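Local structure of transcription initiation factor IIB (Methanocaldococcus jannaschii, 5O9J) at residues K89-R94 and N152-T157; F80-E85 and I109-L114; V71-V76 and S158-D163. The protein forms a mini-intein of the HINT fold that probably excises itself from its host transcription factor by protein splicing. All coordinates share one frame; numbering follows the deposited sequence.

Contact 1: K89-R94 and N152-T157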
ATOM      1  N   LYS A  89      -1.749   3.410 -12.829  1.00 43.16           N
ATOM      2  CA  LYS A  89      -0.902   2.253 -12.597  1.00 45.34           C
ATOM      3  C   LYS A  89      -0.433   2.150 -11.153  1.00 39.80           C
ATOM      4  O   LYS A  89      -0.374   3.140 -10.430  1.00 42.72           O
ATOM      5  CB  LYS A  89       0.305   2.284 -13.540  1.00 47.28           C
ATOM      6  CG  LYS A  89       1.229   3.470 -13.342  1.00 45.28           C
ATOM      7  CD  LYS A  89       2.201   3.605 -14.506  1.00 52.49           C
ATOM      8  CE  LYS A  89       1.526   4.229 -15.723  1.00 56.24           C
ATOM      9  NZ  LYS A  89       2.479   4.446 -16.857  1.00 54.09           N
ATOM     10  N   VAL A  90      -0.106   0.932 -10.740  1.00 38.57           N
ATOM     11  CA  VAL A  90       0.365   0.695  -9.386  1.00 40.30           C
ATOM     12  C   VAL A  90       1.401  -0.422  -9.411  1.00 33.11           C
ATOM     13  O   VAL A  90       1.310  -1.333 -10.230  1.00 37.84           O
ATOM     14  CB  VAL A  90      -0.813   0.343  -8.437  1.00 36.94           C
ATOM     15  CG1 VAL A  90      -1.510  -0.941  -8.878  1.00 32.20           C
ATOM     16  CG2 VAL A  90      -0.340   0.243  -6.994  1.00 33.93           C
ATOM     17  N   ARG A  91       2.399  -0.338  -8.537  1.00 38.56           N
ATOM     18  CA  ARG A  91       3.401  -1.398  -8.412  1.00 38.98           C
ATOM     19  C   ARG A  91       3.265  -2.114  -7.080  1.00 38.58           C
ATOM     20  O   ARG A  91       3.425  -1.499  -6.024  1.00 41.68           O
ATOM     21  CB  ARG A  91       4.814  -0.835  -8.531  1.00 45.03           C
ATOM     22  CG  ARG A  91       5.120  -0.129  -9.831  1.00 47.75           C
ATOM     23  CD  ARG A  91       6.552   0.395  -9.800  1.00 53.72           C
ATOM     24  NE  ARG A  91       7.060   0.681 -11.135  1.00 55.64           N
ATOM     25  CZ  ARG A  91       8.338   0.576 -11.482  1.00 56.67           C
ATOM     26  NH1 ARG A  91       8.706   0.854 -12.725  1.00 52.79           N
ATOM     27  NH2 ARG A  91       9.244   0.191 -10.590  1.00 52.75           N
ATOM     28  N   VAL A  92       2.980  -3.410  -7.117  1.00 37.03           N
ATOM     29  CA  VAL A  92       2.805  -4.170  -5.881  1.00 42.67           C
ATOM     30  C   VAL A  92       3.459  -5.542  -5.951  1.00 41.56           C
ATOM     31  O   VAL A  92       3.718  -6.069  -7.030  1.00 45.69           O
ATOM     32  CB  VAL A  92       1.304  -4.358  -5.525  1.00 40.76           C
ATOM     33  CG1 VAL A  92       0.657  -3.027  -5.247  1.00 38.95           C
ATOM     34  CG2 VAL A  92       0.573  -5.070  -6.645  1.00 41.74           C
ATOM     35  N   THR A  93       3.717  -6.118  -4.788  1.00 41.53           N
ATOM     36  CA  THR A  93       4.250  -7.463  -4.719  1.00 43.74           C
ATOM     37  C   THR A  93       3.162  -8.482  -4.999  1.00 43.90           C
ATOM     38  O   THR A  93       1.968  -8.166  -5.014  1.00 43.83           O
ATOM     39  CB  THR A  93       4.877  -7.755  -3.353  1.00 44.80           C
ATOM     40  OG1 THR A  93       3.873  -7.650  -2.338  1.00 42.86           O
ATOM     41  CG2 THR A  93       5.997  -6.764  -3.064  1.00 43.57           C
ATOM     42  N   ARG A  94       3.601  -9.711  -5.211  1.00 40.59           N
ATOM     43  CA  ARG A  94       2.756 -10.798  -5.676  1.00 48.00           C
ATOM     44  C   ARG A  94       1.633 -11.130  -4.707  1.00 45.39           C
ATOM     45  O   ARG A  94       0.546 -11.532  -5.117  1.00 49.06           O
ATOM     46  CB  ARG A  94       3.630 -12.032  -5.933  1.00 50.33           C
ATOM     47  CG  ARG A  94       3.177 -13.302  -5.246  1.00 51.45           C
ATOM     48  CD  ARG A  94       3.986 -14.499  -5.713  1.00 59.64           C
ATOM     49  NE  ARG A  94       4.003 -14.615  -7.169  1.00 60.00           N
ATOM     50  CZ  ARG A  94       5.045 -14.291  -7.926  1.00 62.30           C
ATOM     51  NH1 ARG A  94       6.152 -13.822  -7.361  1.00 63.65           N
ATOM     52  NH2 ARG A  94       4.978 -14.426  -9.245  1.00 61.82           N
ATOM     53  N   ASN A 152       3.057  -5.748 -16.162  1.00 39.93           N
ATOM     54  CA  ASN A 152       4.491  -5.851 -16.363  1.00 46.47           C
ATOM     55  C   ASN A 152       5.174  -6.338 -15.109  1.00 46.27           C
ATOM     56  O   ASN A 152       4.745  -6.021 -14.008  1.00 45.42           O
ATOM     57  CB  ASN A 152       5.065  -4.497 -16.782  1.00 49.75           C
ATOM     58  CG  ASN A 152       4.397  -3.947 -18.020  1.00 48.83           C
ATOM     59  OD1 ASN A 152       4.141  -4.679 -18.969  1.00 51.84           O
ATOM     60  ND2 ASN A 152       4.102  -2.651 -18.013  1.00 52.16           N
ATOM     61  N   LYS A 153       6.233  -7.117 -15.262  1.00 49.38           N
ATOM     62  CA  LYS A 153       7.060  -7.437 -14.112  1.00 48.94           C
ATOM     63  C   LYS A 153       8.248  -6.493 -14.111  1.00 49.55           C
ATOM     64  O   LYS A 153       8.952  -6.362 -15.114  1.00 47.96           O
ATOM     65  CB  LYS A 153       7.490  -8.898 -14.128  1.00 50.08           C
ATOM     66  CG  LYS A 153       6.322  -9.851 -13.918  1.00 48.58           C
ATOM     67  CD  LYS A 153       6.788 -11.283 -13.720  1.00 62.54           C
ATOM     68  CE  LYS A 153       5.614 -12.212 -13.435  1.00 63.37           C
ATOM     69  NZ  LYS A 153       6.057 -13.570 -13.005  1.00 66.41           N
ATOM     70  N   VAL A 154       8.432  -5.798 -12.993  1.00 49.99           N
ATOM     71  CA  VAL A 154       9.472  -4.788 -12.887  1.00 46.82           C
ATOM     72  C   VAL A 154      10.315  -5.001 -11.635  1.00 50.68           C
ATOM     73  O   VAL A 154       9.995  -5.834 -10.774  1.00 48.73           O
ATOM     74  CB  VAL A 154       8.892  -3.362 -12.850  1.00 50.11           C
ATOM     75  CG1 VAL A 154       8.153  -3.040 -14.136  1.00 47.88           C
ATOM     76  CG2 VAL A 154       7.983  -3.193 -11.641  1.00 49.49           C
ATOM     77  N   GLU A 155      11.399  -4.242 -11.546  1.00 48.43           N
ATOM     78  CA  GLU A 155      12.262  -4.275 -10.375  1.00 55.83           C
ATOM     79  C   GLU A 155      11.813  -3.222  -9.393  1.00 52.49           C
ATOM     80  O   GLU A 155      11.418  -2.124  -9.804  1.00 52.20           O
ATOM     81  CB  GLU A 155      13.729  -4.040 -10.751  1.00 60.01           C
ATOM     82  CG  GLU A 155      13.955  -3.041 -11.909  1.00 63.27           C
ATOM     83  CD  GLU A 155      13.628  -3.577 -13.300  1.00 70.06           C
ATOM     84  OE1 GLU A 155      14.066  -4.697 -13.612  1.00 76.84           O
ATOM     85  OE2 GLU A 155      12.961  -2.827 -14.038  1.00 75.05           O
ATOM     86  N   PRO A 156      11.864  -3.550  -8.094  1.00 46.99           N
ATOM     87  CA  PRO A 156      11.581  -2.559  -7.055  1.00 49.37           C
ATOM     88  C   PRO A 156      12.570  -1.410  -7.163  1.00 50.88           C
ATOM     89  O   PRO A 156      13.728  -1.655  -7.492  1.00 48.78           O
ATOM     90  CB  PRO A 156      11.771  -3.340  -5.750  1.00 48.89           C
ATOM     91  CG  PRO A 156      11.617  -4.771  -6.128  1.00 49.34           C
ATOM     92  CD  PRO A 156      12.163  -4.875  -7.524  1.00 49.94           C
ATOM     93  N   THR A 157      12.123  -0.184  -6.911  1.00 49.98           N
ATOM     94  CA  THR A 157      12.991   0.982  -7.033  1.00 49.21           C
ATOM     95  C   THR A 157      14.269   0.825  -6.205  1.00 50.23           C
ATOM     96  O   THR A 157      15.355   1.185  -6.658  1.00 56.50           O
ATOM     97  CB  THR A 157      12.268   2.262  -6.598  1.00 47.26           C
ATOM     98  OG1 THR A 157      11.031   2.377  -7.314  1.00 54.08           O
ATOM     99  CG2 THR A 157      13.131   3.485  -6.872  1.00 49.96           C
TER
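Arg91 lays one face of its guanidinium against Val154, whose CG2 sits 3.7 Å above that plane and over its centre. The valine methyl meets carbon and nitrogen about equally, with Val154 CG2 at 3.8 Å from Arg91 NH2, and the two side chains cross at about a right angle. The arginine chain is straight from CG to NE (chi2 179°), which explains the reach: the nearest CA atoms, those of Arg91 and Val154, are 8.3 Å apart. Without the guanidinium, as with an alanine here, Val154 is likely to lose the cover over its methyls and stand more open to solvent.

In this mostly beta HINT fold, strands 88-92 and 143-154 belong to one antiparallel sheet but are not neighbours, because strand 79-84 runs between them. The contact therefore passes above that middle strand, and Arg91 also touches Met79 on the way.

Of the polar approaches, Arg91 NH2 comes within 3.3 Å of Glu155 O as the chain leaves strand 143-154. The second place of contact pairs like charges: Lys153 NZ stands at the edge of the Arg94 guanidinium, near its plane, 4.0 Å from Arg94 NH2. Glu78, which forms a salt bridge with Arg94 NH1 and a long, weak ion pair with Lys153 NZ, and Asp112, which forms a salt bridge with Arg94 NE, would probably offset this closeness.

Contact 2: F80-E85 and I109-L114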
ATOM      1  N   PHE A  80       4.787  -6.494  -9.545  1.00 46.22           N
ATOM      2  CA  PHE A  80       3.892  -6.383 -10.683  1.00 39.37           C
ATOM      3  C   PHE A  80       3.476  -4.946 -10.855  1.00 38.30           C
ATOM      4  O   PHE A  80       3.093  -4.287  -9.891  1.00 46.07           O
ATOM      5  CB  PHE A  80       2.661  -7.266 -10.502  1.00 43.16           C
ATOM      6  CG  PHE A  80       2.956  -8.737 -10.530  1.00 48.08           C
ATOM      7  CD1 PHE A  80       3.576  -9.357  -9.455  1.00 50.70           C
ATOM      8  CD2 PHE A  80       2.593  -9.509 -11.626  1.00 47.76           C
ATOM      9  CE1 PHE A  80       3.842 -10.717  -9.477  1.00 53.74           C
ATOM     10  CE2 PHE A  80       2.857 -10.864 -11.657  1.00 53.03           C
ATOM     11  CZ  PHE A  80       3.485 -11.471 -10.578  1.00 58.71           C
ATOM     12  N   GLU A  81       3.574  -4.446 -12.077  1.00 37.19           N
ATOM     13  CA  GLU A  81       2.981  -3.159 -12.399  1.00 41.35           C
ATOM     14  C   GLU A  81       1.683  -3.386 -13.156  1.00 39.51           C
ATOM     15  O   GLU A  81       1.689  -3.912 -14.264  1.00 39.87           O
ATOM     16  CB  GLU A  81       3.940  -2.300 -13.216  1.00 41.53           C
ATOM     17  CG  GLU A  81       3.409  -0.924 -13.530  1.00 44.90           C
ATOM     18  CD  GLU A  81       4.279  -0.190 -14.524  1.00 48.95           C
ATOM     19  OE1 GLU A  81       4.420  -0.694 -15.656  1.00 48.61           O
ATOM     20  OE2 GLU A  81       4.821   0.881 -14.177  1.00 48.49           O
ATOM     21  N   ILE A  82       0.566  -3.023 -12.533  1.00 37.68           N
ATOM     22  CA  ILE A  82      -0.738  -3.096 -13.182  1.00 40.76           C
ATOM     23  C   ILE A  82      -1.063  -1.767 -13.834  1.00 40.54           C
ATOM     24  O   ILE A  82      -1.034  -0.736 -13.171  1.00 39.19           O
ATOM     25  CB  ILE A  82      -1.867  -3.432 -12.189  1.00 41.35           C
ATOM     26  CG1 ILE A  82      -1.553  -4.707 -11.417  1.00 39.33           C
ATOM     27  CG2 ILE A  82      -3.191  -3.586 -12.924  1.00 37.43           C
ATOM     28  CD1 ILE A  82      -2.553  -4.987 -10.309  1.00 47.49           C
ATOM     29  N   VAL A  83      -1.368  -1.782 -15.127  1.00 40.47           N
ATOM     30  CA  VAL A  83      -1.732  -0.553 -15.819  1.00 39.35           C
ATOM     31  C   VAL A  83      -3.149  -0.668 -16.361  1.00 41.20           C
ATOM     32  O   VAL A  83      -3.459  -1.611 -17.088  1.00 42.26           O
ATOM     33  CB  VAL A  83      -0.753  -0.237 -16.964  1.00 42.54           C
ATOM     34  CG1 VAL A  83      -1.041   1.137 -17.531  1.00 41.73           C
ATOM     35  CG2 VAL A  83       0.679  -0.312 -16.463  1.00 40.85           C
ATOM     36  N   VAL A  84      -4.010   0.281 -15.993  1.00 40.51           N
ATOM     37  CA  VAL A  84      -5.415   0.250 -16.402  1.00 38.99           C
ATOM     38  C   VAL A  84      -5.746   1.432 -17.303  1.00 43.52           C
ATOM     39  O   VAL A  84      -4.901   2.303 -17.504  1.00 44.25           O
ATOM     40  CB  VAL A  84      -6.370   0.254 -15.183  1.00 38.89           C
ATOM     41  CG1 VAL A  84      -6.144  -0.980 -14.313  1.00 37.60           C
ATOM     42  CG2 VAL A  84      -6.200   1.527 -14.363  1.00 40.42           C
ATOM     43  N   GLU A  85      -6.967   1.448 -17.849  1.00 43.69           N
ATOM     44  CA  GLU A  85      -7.452   2.562 -18.676  1.00 49.24           C
ATOM     45  C   GLU A  85      -7.157   3.924 -18.056  1.00 51.39           C
ATOM     46  O   GLU A  85      -7.281   4.102 -16.840  1.00 49.21           O
ATOM     47  CB  GLU A  85      -8.965   2.481 -18.899  1.00 49.84           C
ATOM     48  CG  GLU A  85      -9.547   1.162 -19.346  1.00 45.48           C
ATOM     49  CD  GLU A  85     -11.076   1.201 -19.294  1.00 47.80           C
ATOM     50  OE1 GLU A  85     -11.649   2.305 -19.439  1.00 51.18           O
ATOM     51  OE2 GLU A  85     -11.710   0.147 -19.079  1.00 47.63           O
ATOM     52  N   ILE A 109      -8.870 -10.689  -6.186  1.00 39.22           N
ATOM     53  CA  ILE A 109      -7.988 -11.584  -6.944  1.00 38.73           C
ATOM     54  C   ILE A 109      -6.508 -11.228  -6.750  1.00 35.41           C
ATOM     55  O   ILE A 109      -6.129 -10.068  -6.888  1.00 36.13           O
ATOM     56  CB  ILE A 109      -8.312 -11.551  -8.451  1.00 37.91           C
ATOM     57  CG1 ILE A 109      -9.765 -11.948  -8.697  1.00 39.09           C
ATOM     58  CG2 ILE A 109      -7.366 -12.470  -9.235  1.00 40.12           C
ATOM     59  CD1 ILE A 109     -10.122 -13.316  -8.168  1.00 37.82           C
ATOM     60  N   ARG A 110      -5.680 -12.222  -6.424  1.00 38.14           N
ATOM     61  CA  ARG A 110      -4.230 -12.018  -6.346  1.00 37.69           C
ATOM     62  C   ARG A 110      -3.698 -11.380  -7.631  1.00 38.82           C
ATOM     63  O   ARG A 110      -4.201 -11.663  -8.721  1.00 39.87           O
ATOM     64  CB  ARG A 110      -3.514 -13.339  -6.073  1.00 43.74           C
ATOM     65  CG  ARG A 110      -3.455 -13.699  -4.602  1.00 48.00           C
ATOM     66  CD  ARG A 110      -2.757 -15.025  -4.388  1.00 56.78           C
ATOM     67  NE  ARG A 110      -1.481 -15.095  -5.091  1.00 53.50           N
ATOM     68  CZ  ARG A 110      -0.303 -15.240  -4.495  1.00 61.33           C
ATOM     69  NH1 ARG A 110      -0.227 -15.324  -3.171  1.00 58.36           N
ATOM     70  NH2 ARG A 110       0.800 -15.304  -5.226  1.00 59.55           N
ATOM     71  N   VAL A 111      -2.704 -10.507  -7.500  1.00 36.09           N
ATOM     72  CA  VAL A 111      -2.220  -9.729  -8.639  1.00 36.88           C
ATOM     73  C   VAL A 111      -1.541 -10.597  -9.696  1.00 43.86           C
ATOM     74  O   VAL A 111      -1.497 -10.230 -10.877  1.00 35.78           O
ATOM     75  CB  VAL A 111      -1.235  -8.628  -8.194  1.00 41.15           C
ATOM     76  CG1 VAL A 111      -1.953  -7.591  -7.338  1.00 41.20           C
ATOM     77  CG2 VAL A 111      -0.063  -9.235  -7.437  1.00 41.08           C
ATOM     78  N   ASP A 112      -1.021 -11.748  -9.276  1.00 44.71           N
ATOM     79  CA  ASP A 112      -0.329 -12.639 -10.207  1.00 46.47           C
ATOM     80  C   ASP A 112      -1.311 -13.540 -10.960  1.00 47.81           C
ATOM     81  O   ASP A 112      -0.921 -14.266 -11.871  1.00 46.73           O
ATOM     82  CB  ASP A 112       0.727 -13.479  -9.473  1.00 49.10           C
ATOM     83  CG  ASP A 112       0.136 -14.362  -8.386  1.00 54.68           C
ATOM     84  OD1 ASP A 112      -1.058 -14.205  -8.057  1.00 53.73           O
ATOM     85  OD2 ASP A 112       0.881 -15.213  -7.848  1.00 55.70           O
ATOM     86  N   GLU A 113      -2.586 -13.473 -10.587  1.00 48.49           N
ATOM     87  CA  GLU A 113      -3.626 -14.231 -11.276  1.00 42.86           C
ATOM     88  C   GLU A 113      -4.493 -13.318 -12.139  1.00 44.85           C
ATOM     89  O   GLU A 113      -5.450 -13.763 -12.777  1.00 49.32           O
ATOM     90  CB  GLU A 113      -4.490 -14.991 -10.271  1.00 45.31           C
ATOM     91  CG  GLU A 113      -3.716 -16.008  -9.438  1.00 49.63           C
ATOM     92  CD  GLU A 113      -4.616 -16.860  -8.554  1.00 56.93           C
ATOM     93  OE1 GLU A 113      -5.856 -16.774  -8.694  1.00 60.65           O
ATOM     94  OE2 GLU A 113      -4.079 -17.618  -7.714  1.00 58.30           O
ATOM     95  N   LEU A 114      -4.154 -12.037 -12.159  1.00 39.67           N
ATOM     96  CA  LEU A 114      -4.846 -11.089 -13.020  1.00 43.40           C
ATOM     97  C   LEU A 114      -4.434 -11.274 -14.476  1.00 45.74           C
ATOM     98  O   LEU A 114      -3.327 -11.729 -14.765  1.00 49.34           O
ATOM     99  CB  LEU A 114      -4.559  -9.658 -12.580  1.00 40.42           C
ATOM    100  CG  LEU A 114      -5.181  -9.201 -11.266  1.00 41.72           C
ATOM    101  CD1 LEU A 114      -4.584  -7.867 -10.888  1.00 36.05           C
ATOM    102  CD2 LEU A 114      -6.688  -9.095 -11.412  1.00 39.09           C
TER
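Asp112 OD2 is gripped by two arginines, Arg110 within its own segment and Arg94 through a salt bridge from NE, while the CB of the same aspartate rests 3.6 Å from Phe80 CZ. Arg110 holds the carboxylate side-on: its NH2 donates to Asp112 OD2 at 2.6 Å, nearly straight (172°), and its NE donates to Asp112 OD1 at 3.1 Å. Both acceptors lie in or close to the guanidinium plane, a geometry that should fix the carboxylate's rotation.

This part of the HINT fold is a junction between two sheets. Strand 79-84 belongs to one, and strand 105-110 of the other ends in a type I beta turn closed by Glu113 N donating to Arg110 O. Asp112 CG stands between its backbone N and carbonyl carbon (chi1 60°), which leaves CB facing Phe80 while the carboxylate leads away to Arg110, its plane almost perpendicular to the phenyl ring.

Beneath the polar grip the meeting is buried and apolar. Val111 splits its branches, CG2 going to Phe80 CD1 and CG1 to Ile82 CD1. Leu114, which also touches Leu120 and Ile151, approaches the isoleucine at about a right angle, and its CD1 lies 3.6 Å from Ile82 CD1.

Contact 3: V71-V76 and S158-D163. With GOL (glycerol), chain G.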
ATOM      1  N   VAL A  71       8.263   0.215  11.780  1.00 34.39           N
ATOM      2  CA  VAL A  71       8.416   0.157  10.332  1.00 31.75           C
ATOM      3  C   VAL A  71       9.319  -1.012   9.995  1.00 38.86           C
ATOM      4  O   VAL A  71      10.063  -1.494  10.849  1.00 37.94           O
ATOM      5  CB  VAL A  71       9.016   1.449   9.743  1.00 32.50           C
ATOM      6  CG1 VAL A  71       8.156   2.667  10.104  1.00 31.46           C
ATOM      7  CG2 VAL A  71      10.446   1.639  10.229  1.00 35.88           C
ATOM      8  N   SER A  72       9.257  -1.469   8.754  1.00 33.59           N
ATOM      9  CA  SER A  72      10.100  -2.578   8.360  1.00 40.54           C
ATOM     10  C   SER A  72      10.329  -2.570   6.860  1.00 38.82           C
ATOM     11  O   SER A  72       9.642  -1.865   6.115  1.00 35.00           O
ATOM     12  CB  SER A  72       9.486  -3.910   8.814  1.00 38.86           C
ATOM     13  OG  SER A  72       8.378  -4.286   8.019  1.00 43.84           O
ATOM     14  N   ARG A  73      11.316  -3.345   6.431  1.00 28.81           N
ATOM     15  CA  ARG A  73      11.642  -3.513   5.028  1.00 32.79           C
ATOM     16  C   ARG A  73      12.171  -4.926   4.836  1.00 38.91           C
ATOM     17  O   ARG A  73      12.647  -5.545   5.791  1.00 36.55           O
ATOM     18  CB  ARG A  73      12.681  -2.485   4.573  1.00 34.67           C
ATOM     19  CG  ARG A  73      14.072  -2.707   5.196  1.00 42.58           C
ATOM     20  CD  ARG A  73      15.087  -1.622   4.833  1.00 38.54           C
ATOM     21  NE  ARG A  73      16.334  -1.793   5.586  1.00 42.07           N
ATOM     22  CZ  ARG A  73      17.352  -0.934   5.571  1.00 41.93           C
ATOM     23  NH1 ARG A  73      17.281   0.172   4.844  1.00 43.03           N
ATOM     24  NH2 ARG A  73      18.444  -1.179   6.291  1.00 44.11           N
ATOM     25  N   HIS A  74      12.079  -5.434   3.609  1.00 39.88           N
ATOM     26  CA  HIS A  74      12.716  -6.697   3.245  1.00 38.39           C
ATOM     27  C   HIS A  74      13.061  -6.668   1.766  1.00 42.45           C
ATOM     28  O   HIS A  74      12.430  -5.933   0.997  1.00 36.54           O
ATOM     29  CB  HIS A  74      11.824  -7.897   3.588  1.00 42.10           C
ATOM     30  CG  HIS A  74      10.467  -7.866   2.941  1.00 48.25           C
ATOM     31  ND1 HIS A  74      10.203  -8.458   1.724  1.00 52.08           N
ATOM     32  CD2 HIS A  74       9.300  -7.328   3.365  1.00 45.26           C
ATOM     33  CE1 HIS A  74       8.942  -8.276   1.417  1.00 46.31           C
ATOM     34  NE2 HIS A  74       8.354  -7.596   2.385  1.00 46.78           N
ATOM     35  N   PRO A  75      14.101  -7.427   1.363  1.00 38.29           N
ATOM     36  CA  PRO A  75      14.470  -7.494  -0.052  1.00 40.10           C
ATOM     37  C   PRO A  75      13.401  -8.187  -0.875  1.00 36.74           C
ATOM     38  O   PRO A  75      12.799  -9.156  -0.413  1.00 36.35           O
ATOM     39  CB  PRO A  75      15.768  -8.323  -0.052  1.00 42.34           C
ATOM     40  CG  PRO A  75      16.264  -8.273   1.348  1.00 44.33           C
ATOM     41  CD  PRO A  75      15.043  -8.174   2.213  1.00 44.30           C
ATOM     42  N   VAL A  76      13.183  -7.704  -2.089  1.00 36.41           N
ATOM     43  CA  VAL A  76      12.236  -8.334  -2.996  1.00 41.04           C
ATOM     44  C   VAL A  76      12.780  -8.332  -4.412  1.00 42.18           C
ATOM     45  O   VAL A  76      13.400  -7.363  -4.846  1.00 47.78           O
ATOM     46  CB  VAL A  76      10.864  -7.629  -2.971  1.00 42.34           C
ATOM     47  CG1 VAL A  76      10.087  -8.043  -1.746  1.00 41.03           C
ATOM     48  CG2 VAL A  76      11.045  -6.127  -2.987  1.00 43.12           C
ATOM     49  N   SER A 158      14.139   0.263  -5.005  1.00 47.58           N
ATOM     50  CA  SER A 158      15.280   0.149  -4.097  1.00 47.10           C
ATOM     51  C   SER A 158      15.849  -1.264  -3.994  1.00 49.19           C
ATOM     52  O   SER A 158      16.995  -1.447  -3.581  1.00 49.68           O
ATOM     53  CB  SER A 158      14.894   0.619  -2.695  1.00 41.88           C
ATOM     54  OG  SER A 158      14.054  -0.329  -2.058  1.00 42.13           O
ATOM     55  N   GLY A 159      15.049  -2.259  -4.360  1.00 48.18           N
ATOM     56  CA  GLY A 159      15.426  -3.645  -4.152  1.00 48.60           C
ATOM     57  C   GLY A 159      14.811  -4.126  -2.853  1.00 47.67           C
ATOM     58  O   GLY A 159      15.057  -5.247  -2.405  1.00 42.01           O
ATOM     59  N   TYR A 160      14.001  -3.254  -2.254  1.00 43.06           N
ATOM     60  CA  TYR A 160      13.308  -3.542  -1.008  1.00 35.35           C
ATOM     61  C   TYR A 160      11.826  -3.148  -1.122  1.00 38.77           C
ATOM     62  O   TYR A 160      11.464  -2.291  -1.925  1.00 35.46           O
ATOM     63  CB  TYR A 160      13.973  -2.804   0.160  1.00 38.73           C
ATOM     64  CG  TYR A 160      15.277  -3.420   0.666  1.00 44.03           C
ATOM     65  CD1 TYR A 160      16.426  -3.440  -0.126  1.00 48.46           C
ATOM     66  CD2 TYR A 160      15.365  -3.951   1.950  1.00 42.42           C
ATOM     67  CE1 TYR A 160      17.624  -3.997   0.347  1.00 47.96           C
ATOM     68  CE2 TYR A 160      16.549  -4.500   2.430  1.00 44.28           C
ATOM     69  CZ  TYR A 160      17.672  -4.522   1.627  1.00 51.35           C
ATOM     70  OH  TYR A 160      18.845  -5.071   2.111  1.00 48.31           O
ATOM     71  N   ALA A 161      10.978  -3.803  -0.338  1.00 34.86           N
ATOM     72  CA  ALA A 161       9.580  -3.408  -0.179  1.00 40.61           C
ATOM     73  C   ALA A 161       9.374  -3.027   1.277  1.00 40.69           C
ATOM     74  O   ALA A 161      10.114  -3.494   2.146  1.00 35.58           O
ATOM     75  CB  ALA A 161       8.654  -4.522  -0.582  1.00 40.82           C
ATOM     76  N   TYR A 162       8.379  -2.191   1.554  1.00 37.70           N
ATOM     77  CA  TYR A 162       8.298  -1.544   2.859  1.00 35.36           C
ATOM     78  C   TYR A 162       6.955  -1.705   3.572  1.00 39.11           C
ATOM     79  O   TYR A 162       5.905  -1.867   2.940  1.00 43.19           O
ATOM     80  CB  TYR A 162       8.640  -0.060   2.703  1.00 36.99           C
ATOM     81  CG  TYR A 162      10.016   0.157   2.112  1.00 34.96           C
ATOM     82  CD1 TYR A 162      10.209   0.145   0.739  1.00 38.34           C
ATOM     83  CD2 TYR A 162      11.127   0.345   2.928  1.00 34.47           C
ATOM     84  CE1 TYR A 162      11.469   0.319   0.187  1.00 38.04           C
ATOM     85  CE2 TYR A 162      12.392   0.529   2.384  1.00 35.35           C
ATOM     86  CZ  TYR A 162      12.552   0.513   1.012  1.00 37.53           C
ATOM     87  OH  TYR A 162      13.790   0.688   0.441  1.00 40.09           O
ATOM     88  N   ASP A 163       7.010  -1.643   4.900  1.00 36.19           N
ATOM     89  CA  ASP A 163       5.856  -1.884   5.763  1.00 38.13           C
ATOM     90  C   ASP A 163       5.723  -0.836   6.867  1.00 41.49           C
ATOM     91  O   ASP A 163       6.707  -0.449   7.504  1.00 39.64           O
ATOM     92  CB  ASP A 163       5.957  -3.268   6.408  1.00 41.17           C
ATOM     93  CG  ASP A 163       5.209  -4.342   5.637  1.00 51.42           C
ATOM     94  OD1 ASP A 163       3.973  -4.427   5.796  1.00 54.88           O
ATOM     95  OD2 ASP A 163       5.857  -5.091   4.866  1.00 55.32           O
TER
HETATM   96  C1  GOL G 205      16.677  -0.402   1.396  1.00 48.11           C
HETATM   97  O1  GOL G 205      15.615   0.256   2.055  1.00 52.42           O
HETATM   98  C2  GOL G 205      17.450   0.586   0.534  1.00 51.14           C
HETATM   99  O2  GOL G 205      18.520   1.109   1.292  1.00 54.33           O
HETATM  100  C3  GOL G 205      18.014  -0.156  -0.673  1.00 56.27           C
HETATM  101  O3  GOL G 205      19.156   0.521  -1.148  1.00 57.63           O
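With CG lodged between its backbone N and carbonyl carbon (chi1 68°), Arg73 sends an extended chain past the ring of Tyr160, whose own CG is anti to the carbonyl carbon (chi1 -77°). These torsions put Arg73 CG 3.7 Å from Tyr160 CD2 and set the guanidinium plane oblique to the ring. The charged end is held by salt bridges to Asp29, on helix 24-33, and to Glu45.

The opposite faces of the Tyr160 ring have different cover. Pro75 lies side by side with the tyrosine on one, its CG 3.9 Å from Tyr160 CE2, and C1 of a glycerol, probably left from crystallisation, covers the other. The glycerol O1 is also close to Tyr162 OH in a hydrogen bond so short that its exact length is doubtful, and accepts a weak bond from Arg73 NH1. Tyr162 OH is fixed a second time by Ser158 OG at 2.7 Å.

Strands 70-75 and 160-165 are antiparallel neighbours in a sheet of the HINT fold. Ser72 with Asp163 and His74 with Ala161 are hydrogen-bonded pairs; the bond from Ala161 N to His74 O measures 2.9 Å and is nearly straight at 164°. Between them Arg73 and Tyr162 form a non-hydrogen-bonded pair, with Arg73 CB 3.6 Å from Tyr162 CD2.

On the face of Ser72, His74 and Ala161, Asp163 CB comes 3.1 Å from Ser72 OG, while the aspartate's two oxygens accept from the backbone N atoms of Tyr3 and Ala4. Past the strand ends, Val76 N donates to the carbonyl of Gly159, whose backbone angles call for glycine. Just before it, Ser158 OG accepts from Tyr160 N, 2.9 Å away, in an ST turn.

Contacts 1 and 2 share a sheet and have centres about 9 Å apart: strand 79-84 of contact 2 is bonded on both sides by the strands of contact 1, with probable hydrogen bonds of 2.8 Å from Glu81 N to Asn152 O and from Phe80 N to Val92 O. Contact 3 belongs to another sheet, its centre about 13 Å from that of contact 1 and about 20 Å from that of contact 2. Both lie inside the loop it closes, and Pro156 CG packs 3.4 Å from Val76 O. Protein splicing cuts the chain at both intein ends and joins the flanking host segments; contact 3 holds Tyr3 and Ala4 near one end, whereas Arg110 makes a long, weak ion pair with Ala184 at the other.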